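Local coordinates for VgrG protein (Vibrio cholerae, PDB 4DTF) that probably cross-links actin in host cells, using ATP and magnesium, through the actin cross-linking domain of this secreted effector, at residues I25-E30 and S361-T366; P14-H19 and V92-E97; A175-A180 and F350-V355. All blocks are in the same frame, centred on the assembly; numbering follows the deposited sequence.

Contact 1: I25-E30 and S361-T366; sequences IGIENE and SYLPKT. With ANP (phosphoaminophosphonic acid-adenylate ester), chain B.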
# COMPACT_ATOMS: atom_id res chain seq x y z
N ILE A 25 7.22 -7.84 -4.32
CA ILE A 25 7.14 -7.27 -2.98
C ILE A 25 7.73 -5.85 -2.94
O ILE A 25 8.77 -5.57 -3.54
CB ILE A 25 7.77 -8.21 -1.90
CG1 ILE A 25 7.46 -7.71 -0.45
CG2 ILE A 25 9.27 -8.44 -2.13
CD1 ILE A 25 7.42 -8.78 0.61
N GLY A 26 7.01 -4.98 -2.24
CA GLY A 26 7.40 -3.62 -1.94
C GLY A 26 7.28 -3.41 -0.45
O GLY A 26 6.56 -4.14 0.24
N ILE A 27 8.03 -2.43 0.07
CA ILE A 27 8.01 -2.13 1.51
C ILE A 27 7.82 -0.64 1.76
O ILE A 27 8.16 0.18 0.91
CB ILE A 27 9.25 -2.69 2.28
CG1 ILE A 27 10.58 -2.02 1.81
CG2 ILE A 27 9.32 -4.23 2.25
CD1 ILE A 27 11.83 -2.32 2.68
N GLU A 28 7.28 -0.30 2.93
CA GLU A 28 7.07 1.08 3.36
C GLU A 28 7.65 1.20 4.74
O GLU A 28 7.41 0.32 5.57
CB GLU A 28 5.57 1.39 3.40
CG GLU A 28 4.94 1.52 2.02
CD GLU A 28 3.43 1.49 2.03
OE1 GLU A 28 2.84 0.45 2.42
OE2 GLU A 28 2.82 2.52 1.66
N ASN A 29 8.48 2.22 4.98
CA ASN A 29 9.12 2.39 6.28
C ASN A 29 9.13 3.83 6.74
O ASN A 29 9.90 4.65 6.23
CB ASN A 29 10.55 1.83 6.29
CG ASN A 29 11.08 1.51 7.69
OD1 ASN A 29 11.93 0.66 7.86
ND2 ASN A 29 10.53 2.10 8.73
N GLU A 30 8.28 4.14 7.73
CA GLU A 30 8.20 5.48 8.30
C GLU A 30 9.34 5.63 9.31
O GLU A 30 9.53 4.77 10.17
CB GLU A 30 6.84 5.72 8.95
CG GLU A 30 6.58 7.15 9.39
CD GLU A 30 5.34 7.34 10.23
OE1 GLU A 30 4.84 8.48 10.29
OE2 GLU A 30 4.85 6.35 10.82
N SER A 361 11.97 -10.70 7.18
CA SER A 361 13.27 -10.73 6.50
C SER A 361 13.37 -9.71 5.34
O SER A 361 14.48 -9.40 4.91
CB SER A 361 13.58 -12.14 6.01
OG SER A 361 12.63 -12.55 5.04
N TYR A 362 12.23 -9.22 4.82
CA TYR A 362 12.19 -8.22 3.74
C TYR A 362 12.36 -6.78 4.29
O TYR A 362 12.54 -5.85 3.50
CB TYR A 362 10.85 -8.31 2.99
CG TYR A 362 10.72 -9.59 2.19
CD1 TYR A 362 10.17 -10.73 2.75
CD2 TYR A 362 11.15 -9.65 0.87
CE1 TYR A 362 10.07 -11.92 2.02
CE2 TYR A 362 11.07 -10.83 0.13
CZ TYR A 362 10.50 -11.96 0.71
OH TYR A 362 10.40 -13.12 -0.02
N LEU A 363 12.27 -6.61 5.61
CA LEU A 363 12.32 -5.29 6.22
C LEU A 363 13.66 -4.94 6.87
O LEU A 363 14.26 -5.81 7.51
CB LEU A 363 11.17 -5.13 7.25
CG LEU A 363 9.74 -4.79 6.73
CD1 LEU A 363 9.67 -3.40 6.08
CD2 LEU A 363 9.18 -5.87 5.81
N PRO A 364 14.15 -3.70 6.69
CA PRO A 364 15.39 -3.31 7.36
C PRO A 364 15.19 -3.15 8.87
O PRO A 364 14.16 -2.68 9.31
CB PRO A 364 15.73 -1.97 6.70
CG PRO A 364 14.41 -1.41 6.30
CD PRO A 364 13.53 -2.57 5.98
N LYS A 365 16.17 -3.58 9.66
CA LYS A 365 16.09 -3.45 11.11
C LYS A 365 17.24 -2.61 11.66
O LYS A 365 18.40 -2.91 11.37
CB LYS A 365 16.08 -4.85 11.78
CG LYS A 365 14.83 -5.70 11.51
CD LYS A 365 13.52 -4.88 11.31
CE LYS A 365 12.25 -5.67 11.25
NZ LYS A 365 12.43 -7.06 10.73
N THR A 366 16.94 -1.55 12.43
CA THR A 366 17.98 -0.72 13.05
C THR A 366 18.79 -1.58 14.03
O THR A 366 20.01 -1.55 14.00
CB THR A 366 17.39 0.52 13.81
OG1 THR A 366 16.49 1.25 12.98
CG2 THR A 366 18.50 1.47 14.31
PG ANP B . 0.04 6.66 1.22
O1G ANP B . 0.96 6.63 2.41
O2G ANP B . -1.39 6.40 1.59
O3G ANP B . 0.07 7.99 0.53
PB ANP B . 1.10 5.66 -1.20
O1B ANP B . 0.44 6.79 -1.91
O2B ANP B . 2.57 5.93 -1.08
N3B ANP B . 0.51 5.54 0.17
PA ANP B . 1.86 3.52 -2.85
O1A ANP B . 1.24 3.12 -4.14
O2A ANP B . 3.09 4.37 -3.13
O3A ANP B . 0.88 4.31 -2.04
O5' ANP B . 2.30 2.24 -2.00
C5' ANP B . 2.86 1.24 -2.84
C4' ANP B . 3.47 0.12 -2.04
O4' ANP B . 3.29 -1.07 -2.83
C3' ANP B . 4.98 0.22 -1.84
O3' ANP B . 5.42 -0.57 -0.75
C2' ANP B . 5.50 -0.31 -3.18
O2' ANP B . 6.83 -0.79 -3.14
C1' ANP B . 4.53 -1.47 -3.39
N9 ANP B . 4.31 -1.87 -4.77
C8 ANP B . 4.05 -1.07 -5.86
N7 ANP B . 3.95 -1.72 -6.98
C5 ANP B . 4.13 -3.04 -6.62
C6 ANP B . 4.11 -4.25 -7.36
N6 ANP B . 3.92 -4.31 -8.68
N1 ANP B . 4.28 -5.40 -6.68
C2 ANP B . 4.48 -5.35 -5.35
N3 ANP B . 4.54 -4.28 -4.56
C4 ANP B . 4.36 -3.15 -5.26

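Contact 2: P14-H19 and V92-E97; sequences PDFPTH and VSYPCE. With ANP (phosphoaminophosphonic acid-adenylate ester), chain B.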
# COMPACT_ATOMS: atom_id res chain seq x y z
N PRO A 14 11.29 8.36 -10.65
CA PRO A 14 10.71 7.38 -11.58
C PRO A 14 9.50 6.68 -10.96
O PRO A 14 9.41 6.53 -9.73
CB PRO A 14 11.86 6.39 -11.82
CG PRO A 14 13.09 7.13 -11.46
CD PRO A 14 12.69 8.03 -10.34
N ASP A 15 8.53 6.31 -11.81
CA ASP A 15 7.35 5.58 -11.39
C ASP A 15 7.78 4.15 -11.11
O ASP A 15 8.81 3.70 -11.62
CB ASP A 15 6.29 5.57 -12.51
CG ASP A 15 5.72 6.94 -12.81
OD1 ASP A 15 5.04 7.50 -11.93
OD2 ASP A 15 5.95 7.44 -13.93
N PHE A 16 7.00 3.44 -10.29
CA PHE A 16 7.31 2.05 -9.98
C PHE A 16 7.26 1.23 -11.26
O PHE A 16 6.36 1.45 -12.07
CB PHE A 16 6.25 1.45 -9.02
CG PHE A 16 6.14 2.02 -7.62
CD1 PHE A 16 7.27 2.23 -6.85
CD2 PHE A 16 4.89 2.27 -7.06
CE1 PHE A 16 7.16 2.70 -5.54
CE2 PHE A 16 4.78 2.76 -5.75
CZ PHE A 16 5.92 2.97 -5.00
N PRO A 17 8.15 0.22 -11.44
CA PRO A 17 7.96 -0.71 -12.56
C PRO A 17 6.63 -1.43 -12.28
O PRO A 17 6.26 -1.60 -11.11
CB PRO A 17 9.15 -1.66 -12.45
CG PRO A 17 9.64 -1.55 -11.06
CD PRO A 17 9.26 -0.20 -10.54
N THR A 18 5.89 -1.77 -13.33
CA THR A 18 4.58 -2.42 -13.18
C THR A 18 4.61 -3.94 -13.43
O THR A 18 3.74 -4.65 -12.92
CB THR A 18 3.56 -1.73 -14.11
OG1 THR A 18 4.00 -1.84 -15.46
CG2 THR A 18 3.30 -0.27 -13.74
N HIS A 19 5.59 -4.45 -14.21
CA HIS A 19 5.68 -5.87 -14.55
C HIS A 19 6.76 -6.66 -13.84
O HIS A 19 7.91 -6.23 -13.78
CB HIS A 19 5.80 -6.06 -16.08
CG HIS A 19 5.65 -7.50 -16.49
ND1 HIS A 19 4.40 -8.07 -16.71
CD2 HIS A 19 6.60 -8.46 -16.65
CE1 HIS A 19 4.63 -9.33 -17.01
NE2 HIS A 19 5.93 -9.62 -16.99
N VAL A 92 9.79 4.42 0.68
CA VAL A 92 8.90 3.52 -0.08
C VAL A 92 9.70 2.82 -1.16
O VAL A 92 10.12 3.47 -2.12
CB VAL A 92 7.66 4.28 -0.64
CG1 VAL A 92 6.71 3.31 -1.34
CG2 VAL A 92 6.92 5.03 0.48
N SER A 93 9.95 1.52 -1.00
CA SER A 93 10.76 0.80 -1.97
C SER A 93 10.12 0.69 -3.35
O SER A 93 8.89 0.70 -3.46
CB SER A 93 11.16 -0.58 -1.46
OG SER A 93 10.10 -1.52 -1.57
N TYR A 94 10.96 0.56 -4.38
CA TYR A 94 10.53 0.23 -5.73
C TYR A 94 10.35 -1.29 -5.62
O TYR A 94 11.22 -1.95 -5.03
CB TYR A 94 11.63 0.61 -6.75
CG TYR A 94 11.59 2.09 -7.08
CD1 TYR A 94 12.20 3.02 -6.24
CD2 TYR A 94 10.88 2.56 -8.18
CE1 TYR A 94 12.12 4.39 -6.50
CE2 TYR A 94 10.82 3.93 -8.46
CZ TYR A 94 11.43 4.84 -7.61
OH TYR A 94 11.34 6.18 -7.86
N PRO A 95 9.21 -1.87 -6.07
CA PRO A 95 9.03 -3.32 -5.93
C PRO A 95 10.11 -4.14 -6.62
O PRO A 95 10.72 -3.69 -7.60
CB PRO A 95 7.66 -3.57 -6.57
CG PRO A 95 7.48 -2.42 -7.53
CD PRO A 95 8.07 -1.26 -6.79
N CYS A 96 10.34 -5.34 -6.11
CA CYS A 96 11.26 -6.31 -6.68
C CYS A 96 10.61 -7.68 -6.61
O CYS A 96 9.52 -7.82 -6.04
CB CYS A 96 12.63 -6.27 -5.99
SG CYS A 96 12.62 -6.82 -4.26
N GLU A 97 11.24 -8.69 -7.23
CA GLU A 97 10.73 -10.05 -7.19
C GLU A 97 10.94 -10.57 -5.78
O GLU A 97 11.98 -10.28 -5.18
CB GLU A 97 11.45 -10.95 -8.20
CG GLU A 97 11.42 -10.40 -9.61
CD GLU A 97 12.35 -11.06 -10.61
OE1 GLU A 97 12.72 -10.39 -11.60
OE2 GLU A 97 12.69 -12.24 -10.41
PG ANP B . 0.04 6.66 1.22
O1G ANP B . 0.96 6.63 2.41
O2G ANP B . -1.39 6.40 1.59
O3G ANP B . 0.07 7.99 0.53
PB ANP B . 1.10 5.66 -1.20
O1B ANP B . 0.44 6.79 -1.91
O2B ANP B . 2.57 5.93 -1.08
N3B ANP B . 0.51 5.54 0.17
PA ANP B . 1.86 3.52 -2.85
O1A ANP B . 1.24 3.12 -4.14
O2A ANP B . 3.09 4.37 -3.13
O3A ANP B . 0.88 4.31 -2.04
O5' ANP B . 2.30 2.24 -2.00
C5' ANP B . 2.86 1.24 -2.84
C4' ANP B . 3.47 0.12 -2.04
O4' ANP B . 3.29 -1.07 -2.83
C3' ANP B . 4.98 0.22 -1.84
O3' ANP B . 5.42 -0.57 -0.75
C2' ANP B . 5.50 -0.31 -3.18
O2' ANP B . 6.83 -0.79 -3.14
C1' ANP B . 4.53 -1.47 -3.39
N9 ANP B . 4.31 -1.87 -4.77
C8 ANP B . 4.05 -1.07 -5.86
N7 ANP B . 3.95 -1.72 -6.98
C5 ANP B . 4.13 -3.04 -6.62
C6 ANP B . 4.11 -4.25 -7.36
N6 ANP B . 3.92 -4.31 -8.68
N1 ANP B . 4.28 -5.40 -6.68
C2 ANP B . 4.48 -5.35 -5.35
N3 ANP B . 4.54 -4.28 -4.56
C4 ANP B . 4.36 -3.15 -5.26

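Contact 3: A175-A180 and F350-V355; sequences ATVGVA and FEFRTV. With ANP (phosphoaminophosphonic acid-adenylate ester), chain B; SO4 (sulfate ion), chain F.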
# COMPACT_ATOMS: atom_id res chain seq x y z
N ALA A 175 4.46 -4.08 4.31
CA ALA A 175 4.94 -4.79 3.14
C ALA A 175 3.73 -4.95 2.21
O ALA A 175 2.62 -5.13 2.70
CB ALA A 175 5.49 -6.15 3.54
N THR A 176 3.95 -4.85 0.89
CA THR A 176 2.91 -5.02 -0.13
C THR A 176 3.34 -6.14 -1.05
O THR A 176 4.45 -6.10 -1.58
CB THR A 176 2.59 -3.69 -0.85
OG1 THR A 176 2.08 -2.76 0.10
CG2 THR A 176 1.55 -3.84 -1.97
N VAL A 177 2.47 -7.14 -1.24
CA VAL A 177 2.77 -8.30 -2.07
C VAL A 177 1.85 -8.28 -3.28
O VAL A 177 0.64 -8.11 -3.13
CB VAL A 177 2.65 -9.64 -1.25
CG1 VAL A 177 2.65 -10.87 -2.15
CG2 VAL A 177 3.74 -9.75 -0.19
N GLY A 178 2.43 -8.48 -4.46
CA GLY A 178 1.69 -8.57 -5.71
C GLY A 178 1.76 -9.98 -6.25
O GLY A 178 2.85 -10.56 -6.26
N VAL A 179 0.62 -10.57 -6.63
CA VAL A 179 0.54 -11.93 -7.19
C VAL A 179 -0.36 -11.92 -8.43
O VAL A 179 -1.22 -11.04 -8.53
CB VAL A 179 0.06 -13.00 -6.15
CG1 VAL A 179 1.07 -13.21 -5.02
CG2 VAL A 179 -1.32 -12.65 -5.58
N ALA A 180 -0.21 -12.91 -9.33
CA ALA A 180 -1.11 -13.09 -10.48
C ALA A 180 -2.52 -13.31 -9.91
O ALA A 180 -2.69 -14.11 -8.99
CB ALA A 180 -0.69 -14.32 -11.29
N PHE A 350 -1.63 -6.61 -2.20
CA PHE A 350 -2.13 -6.66 -0.83
C PHE A 350 -1.16 -6.06 0.14
O PHE A 350 0.02 -6.41 0.15
CB PHE A 350 -2.46 -8.10 -0.43
CG PHE A 350 -3.45 -8.75 -1.36
CD1 PHE A 350 -4.82 -8.64 -1.13
CD2 PHE A 350 -3.02 -9.44 -2.49
CE1 PHE A 350 -5.74 -9.20 -2.02
CE2 PHE A 350 -3.93 -10.00 -3.38
CZ PHE A 350 -5.28 -9.87 -3.14
N GLU A 351 -1.66 -5.17 1.00
CA GLU A 351 -0.80 -4.53 1.99
C GLU A 351 -0.94 -5.21 3.33
O GLU A 351 -2.05 -5.32 3.87
CB GLU A 351 -1.14 -3.03 2.08
CG GLU A 351 -0.38 -2.25 3.14
CD GLU A 351 -0.83 -0.81 3.27
OE1 GLU A 351 -1.14 -0.17 2.24
OE2 GLU A 351 -0.86 -0.30 4.41
N PHE A 352 0.20 -5.61 3.91
CA PHE A 352 0.23 -6.19 5.24
C PHE A 352 0.37 -5.00 6.19
O PHE A 352 1.43 -4.37 6.24
CB PHE A 352 1.40 -7.19 5.38
CG PHE A 352 1.17 -8.47 4.62
CD1 PHE A 352 1.41 -8.55 3.25
CD2 PHE A 352 0.69 -9.61 5.27
CE1 PHE A 352 1.17 -9.73 2.54
CE2 PHE A 352 0.49 -10.80 4.57
CZ PHE A 352 0.71 -10.85 3.21
N ARG A 353 -0.72 -4.66 6.88
CA ARG A 353 -0.81 -3.51 7.81
C ARG A 353 0.22 -3.60 8.93
O ARG A 353 0.77 -2.58 9.35
CB ARG A 353 -2.25 -3.32 8.31
CG ARG A 353 -3.24 -3.04 7.15
CD ARG A 353 -3.03 -1.67 6.50
NE ARG A 353 -3.35 -0.60 7.46
CZ ARG A 353 -3.07 0.69 7.31
NH1 ARG A 353 -2.46 1.11 6.22
NH2 ARG A 353 -3.43 1.56 8.24
N THR A 354 0.48 -4.83 9.38
CA THR A 354 1.52 -5.22 10.34
C THR A 354 2.29 -6.29 9.57
O THR A 354 1.67 -7.20 9.00
CB THR A 354 0.89 -5.79 11.64
OG1 THR A 354 0.26 -4.72 12.34
CG2 THR A 354 1.91 -6.45 12.57
N VAL A 355 3.62 -6.19 9.52
CA VAL A 355 4.42 -7.17 8.80
C VAL A 355 4.40 -8.51 9.58
O VAL A 355 4.80 -8.52 10.75
CB VAL A 355 5.87 -6.69 8.50
CG1 VAL A 355 6.67 -7.75 7.75
CG2 VAL A 355 5.86 -5.38 7.71
PG ANP B . 0.04 6.66 1.22
O1G ANP B . 0.96 6.63 2.41
O2G ANP B . -1.39 6.40 1.59
O3G ANP B . 0.07 7.99 0.53
PB ANP B . 1.10 5.66 -1.20
O1B ANP B . 0.44 6.79 -1.91
O2B ANP B . 2.57 5.93 -1.08
N3B ANP B . 0.51 5.54 0.17
PA ANP B . 1.86 3.52 -2.85
O1A ANP B . 1.24 3.12 -4.14
O2A ANP B . 3.09 4.37 -3.13
O3A ANP B . 0.88 4.31 -2.04
O5' ANP B . 2.30 2.24 -2.00
C5' ANP B . 2.86 1.24 -2.84
C4' ANP B . 3.47 0.12 -2.04
O4' ANP B . 3.29 -1.07 -2.83
C3' ANP B . 4.98 0.22 -1.84
O3' ANP B . 5.42 -0.57 -0.75
C2' ANP B . 5.50 -0.31 -3.18
O2' ANP B . 6.83 -0.79 -3.14
C1' ANP B . 4.53 -1.47 -3.39
N9 ANP B . 4.31 -1.87 -4.77
C8 ANP B . 4.05 -1.07 -5.86
N7 ANP B . 3.95 -1.72 -6.98
C5 ANP B . 4.13 -3.04 -6.62
C6 ANP B . 4.11 -4.25 -7.36
N6 ANP B . 3.92 -4.31 -8.68
N1 ANP B . 4.28 -5.40 -6.68
C2 ANP B . 4.48 -5.35 -5.35
N3 ANP B . 4.54 -4.28 -4.56
C4 ANP B . 4.36 -3.15 -5.26
S SO4 F . -2.55 4.88 6.54
O1 SO4 F . -1.61 5.93 6.87
O2 SO4 F . -2.88 4.14 7.74
O3 SO4 F . -3.74 5.48 5.98
O4 SO4 F . -1.94 4.00 5.54
O HOH W 1 0.44 -0.68 -0.32

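Contact 1: I25-E30 and S361-T366
The Tyr362 ring receives Ile25 over one face. CD1 of Ile25 stands 3.9 Å from the ring centroid and only 16° off its normal, a CH-pi contact. CG2 of the same residue touches Tyr362 at CD2, 3.7 Å away. CG1 of Ile25 lies anti to the backbone N (chi1 -170°), and the chain stays extended to CD1, which carries this methyl over the ring. The phenol OH binds the backbone O of Met98. Asn29 meets the second ring, Pro364, from the opposite direction. Its OD1 comes 3.6 Å from Pro364 CG. That oxygen accepts a hydrogen bond from Gln173 NE2, which also binds the carbonyl of Pro364.

Ile27 sits between Ile25 and Asn29 on the same side of the strand. The end of Ile27, CD1, reaches Pro364 CD at 3.7 Å. Its CB is 3.9 Å from Leu363 CD1, where the two side chains slide past each other in opposite directions. The contact thus lays a loop near the C-terminal end across one face of strand 24-30. Ile25, Ile27 and Asn29 look toward that loop, and helix 101-124 adds Val104, Lys108 and Met111 to the packing.

The other face of the strand serves the ATP analogue. Glu28 points there, and its side chain is about 3 Å from a bound magnesium ion. Gly26 CA is 3.1 Å from the ribose O2'. The ribose O3' gives a weak hydrogen bond to Ile27 O at 3.3 Å.

Contact 2: P14-H19 and V92-E97
Phe16 turns its ring edge toward the face of Tyr94. The centroids are 5.7 Å apart and the planes stand at 80°, a T-shaped pair. Phe16 CD1 also reaches Pro95 CD at 3.6 Å. At the far end of the ring, Phe16 CZ touches Val92 CG1 at 3.8 Å. CG of Phe16 is anti to the carbonyl carbon (chi1 -65°), which sets the ring beside both the 92-95 backbone and the nucleotide.

Tyr94 is held at its tip. Its OH donates to Pro14 O at 2.7 Å, from 24° out of the carbonyl plane. Asp15 O and Pro17 CD lie in the plane of the Tyr94 ring, at its edge. The loop therefore follows the rim of this tyrosine from Pro14 to Pro17. Pro17 CD then comes near Pro95 CD.

These residues form one wall of the ATP-analogue site. The C8 edge of the adenine points at a face of Phe16, with C8 3.6 Å from Phe16 CD2. Pro95 covers a face of the base, its CG 3.5 Å from adenine C5. Next to it, the ribose O2' donates a hydrogen bond to Ser93 O at 2.6 Å. Ser93 OG is taken by the backbone N of Ile27, which helps to fix this part of the strand over the sugar.

Strand 56-68 flanks the contact, with Met59 touching both Phe16 and Tyr94. Tyr48 of strand 45-51 packs on Pro14 and Tyr94. Strand 85-97 has strand 24-30 as its antiparallel neighbour. Helix 101-124 lies against Ser93 and Cys96, and its Arg107 binds Tyr94 O.

Contact 3: A175-A180 and F350-V355
Ala175 O accepts a hydrogen bond from Phe352 N at 2.7 Å. Val177 and Phe350 bond in both directions: Val177 N to Phe350 O and Phe350 N to Val177 O, each 2.9 Å. Thr176 faces Glu351 between them as a non-hydrogen-bonded pair. Their side chains share a water, which is hydrogen-bonded to Thr176 OG1 and donates to Glu351 OE1. The other carboxylate oxygen, Glu351 OE2, forms a salt bridge with Arg353 NH1 at 2.8 Å, met on its syn side. Arg353 bends at chi2 and chi3 to bring its guanidinium back there. The same group grips a sulfate, probably from the crystallisation liquor, with NH2 2.7 Å from sulfate O2 and NH1 bound to O4. Lys272 also holds this ion.

The two strands run antiparallel, at 152°, and strand 24-30 continues the sheet beyond 173-180. The face with Thr176 and Glu351 carries the ATP analogue. Thr176 CG2 touches the ribose O4' at 3.4 Å, and the Glu351 side chain is about 3 Å from a bound magnesium ion. A nucleotide and metal on such a sheet are consistent with the glutamine synthetase-like fold of actin cross-linking domains.

Ala175, Val177, Phe350 and Phe352 occupy the opposite face. Val177 CG2 meets Phe352 CE1 obliquely at 3.7 Å. Ala175 O lies in the plane of the Phe352 ring, at its edge. Val179 CG2 stands at the edge of Phe350. Leu194 and Leu195 of helix 190-196 cover this apolar face, and Ile277 of strand 277-279 packs on both phenylalanines.

How the contacts relate
Contact 2 opens first, at 14-19. Before it closes at 92-97, the chain passes through 25-30, where contact 1 begins. These two contacts therefore cross. Contact 3 starts later, at 175-180, and closes at 350-355 after a long excursion that holds several helices. It follows contact 2 in series and lies wholly within the span of contact 1, which ends at 361-366. Strands 85-97, 24-30, 173-180 and 345-352 are successive antiparallel neighbours, so the three contacts share one sheet region. Gly26 O binds Thr176 N, and Ile25 N binds Cys96 O. All three touch the ATP analogue. Contact 1 also ties the C-terminal loop to this sheet.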